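Local coordinates for galactitol 1-phosphate 5-dehydrogenase (Escherichia coli, PDB 4UEJ), which oxidises galactitol 1-phosphate to D-tagatose 6-phosphate with NAD(+) as a zinc-dependent dehydrogenase of the alcohol dehydrogenase family, at residues Val164-Ala169 / Leu234-Val239. Sequence-based numbering, arbitrary orientation.
Sequences VIIIGA and LETAGV
Leu234 N donates to Ile165 O (2.7 Å) and Ile167 N to Leu234 O, the alternating pattern of the parallel strands 163-167 and 231-235 in a buried contact. The pairing continues past the end of strand 231-235 at Ile167 O, which takes two bonds from Thr236: the amide N at 2.9 Å, and OG1 at 2.6 Å, tilted from the carbonyl plane. A chi1 of 73° sets this hydroxyl between the backbone N and the carbonyl carbon of Thr236, the torsion that lets one residue grip the same oxygen twice.

Side chains meet on both faces of the sheet. The apolar pair is Ile166 and Leu234, which run side by side, CD1 of Ile166 reaching CB of Leu234 at 3.8 Å, and both also touch helix 171-182. On the face of Ile167, the bent chain of Glu235 crosses that isoleucine at about a right angle, bringing OE2 4.0 Å from Ile167 CG2.

The carboxylate of Glu235 serves its own turn: OE1 accepts Gly238 N through its syn lone pair at 2.8 Å, while OE2 accepts Ala237 N and is hydrogen-bonded to Thr242 OG1. With an alanine here, the amides of Ala237 and Gly238 and the hydroxyl of Thr242 would probably lose their carboxylate partner, leaving the turn less firmly held.

Gly168, whose CA packs against Ala237 CB (4.1 Å), has backbone angles and close neighbours that exclude a side chain. It appears to open a GxGxxG-type turn into helix 171-182. Strands 163-167 and 231-235 are neighbours at the middle of a six-stranded parallel sheet, and with this turn they give the arrangement of a Rossmann fold, consistent with the NAD-binding domain of this family.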
loop_
_atom_site.group_PDB
_atom_site.type_symbol
_atom_site.label_atom_id
_atom_site.label_comp_id
_atom_site.label_asym_id
_atom_site.label_seq_id
_atom_site.Cartn_x
_atom_site.Cartn_y
_atom_site.Cartn_z
ATOM N N VAL A 164 -9.712 3.503 14.143
ATOM C CA VAL A 164 -8.315 3.869 14.031
ATOM C C VAL A 164 -7.501 2.987 14.952
ATOM O O VAL A 164 -7.883 2.715 16.105
ATOM C CB VAL A 164 -8.104 5.368 14.347
ATOM C CG1 VAL A 164 -6.614 5.729 14.401
ATOM C CG2 VAL A 164 -8.796 6.211 13.279
ATOM N N ILE A 165 -6.385 2.513 14.428
ATOM C CA ILE A 165 -5.452 1.729 15.217
ATOM C C ILE A 165 -4.100 2.405 15.109
ATOM O O ILE A 165 -3.576 2.579 14.004
ATOM C CB ILE A 165 -5.371 0.272 14.722
ATOM C CG1 ILE A 165 -6.760 -0.367 14.732
ATOM C CG2 ILE A 165 -4.374 -0.534 15.554
ATOM C CD1 ILE A 165 -6.768 -1.810 14.214
ATOM N N ILE A 166 -3.538 2.799 16.246
ATOM C CA ILE A 166 -2.231 3.420 16.265
ATOM C C ILE A 166 -1.215 2.442 16.818
ATOM O O ILE A 166 -1.321 2.004 17.955
ATOM C CB ILE A 166 -2.201 4.712 17.125
ATOM C CG1 ILE A 166 -3.299 5.693 16.683
ATOM C CG2 ILE A 166 -0.798 5.327 17.072
ATOM C CD1 ILE A 166 -3.244 6.134 15.192
ATOM N N ILE A 167 -0.229 2.079 16.008
ATOM C CA ILE A 167 0.777 1.139 16.470
ATOM C C ILE A 167 2.032 1.940 16.805
ATOM O O ILE A 167 2.575 2.658 15.967
ATOM C CB ILE A 167 1.077 0.046 15.419
ATOM C CG1 ILE A 167 -0.191 -0.734 15.077
ATOM C CG2 ILE A 167 2.124 -0.915 15.938
ATOM C CD1 ILE A 167 -0.028 -1.615 13.824
ATOM N N GLY A 168 2.471 1.848 18.050
ATOM C CA GLY A 168 3.592 2.654 18.484
ATOM C C GLY A 168 3.071 3.761 19.370
ATOM O O GLY A 168 2.242 4.567 18.943
ATOM N N ALA A 169 3.542 3.777 20.612
ATOM C CA ALA A 169 3.080 4.751 21.594
ATOM C C ALA A 169 4.200 5.710 21.987
ATOM O O ALA A 169 4.305 6.125 23.147
ATOM C CB ALA A 169 2.523 4.038 22.827
ATOM N N LEU A 234 -2.262 3.254 11.706
ATOM C CA LEU A 234 -1.036 4.028 11.526
ATOM C C LEU A 234 0.114 3.289 12.166
ATOM O O LEU A 234 0.115 3.051 13.375
ATOM C CB LEU A 234 -1.146 5.416 12.152
ATOM C CG LEU A 234 -1.637 6.564 11.286
ATOM C CD1 LEU A 234 -3.073 6.299 10.851
ATOM C CD2 LEU A 234 -1.507 7.875 12.069
ATOM N N GLU A 235 1.090 2.920 11.354
ATOM C CA GLU A 235 2.304 2.287 11.826
ATOM C C GLU A 235 3.305 3.386 12.149
ATOM O O GLU A 235 3.868 3.993 11.235
ATOM C CB GLU A 235 2.867 1.322 10.766
ATOM C CG GLU A 235 3.723 0.214 11.346
ATOM C CD GLU A 235 4.851 0.763 12.196
ATOM O OE1 GLU A 235 5.741 1.455 11.650
ATOM O OE2 GLU A 235 4.805 0.566 13.421
ATOM N N THR A 236 3.544 3.627 13.440
ATOM C CA THR A 236 4.458 4.695 13.843
ATOM C C THR A 236 5.751 4.178 14.472
ATOM O O THR A 236 6.679 4.955 14.696
ATOM C CB THR A 236 3.787 5.670 14.842
ATOM O OG1 THR A 236 3.655 5.056 16.132
ATOM C CG2 THR A 236 2.407 6.071 14.336
ATOM N N ALA A 237 5.826 2.876 14.743
ATOM C CA ALA A 237 6.980 2.326 15.461
ATOM C C ALA A 237 8.209 2.110 14.570
ATOM O O ALA A 237 9.344 2.104 15.055
ATOM C CB ALA A 237 6.596 1.017 16.150
ATOM N N GLY A 238 7.990 1.935 13.274
ATOM C CA GLY A 238 9.099 1.811 12.338
ATOM C C GLY A 238 10.032 0.643 12.606
ATOM O O GLY A 238 11.249 0.763 12.493
ATOM N N VAL A 239 9.467 -0.507 12.944
ATOM C CA VAL A 239 10.259 -1.725 13.056
ATOM C C VAL A 239 9.547 -2.813 12.268
ATOM O O VAL A 239 8.327 -2.760 12.115
ATOM C CB VAL A 239 10.463 -2.156 14.520
ATOM C CG1 VAL A 239 11.242 -1.101 15.289
ATOM C CG2 VAL A 239 9.131 -2.417 15.187
#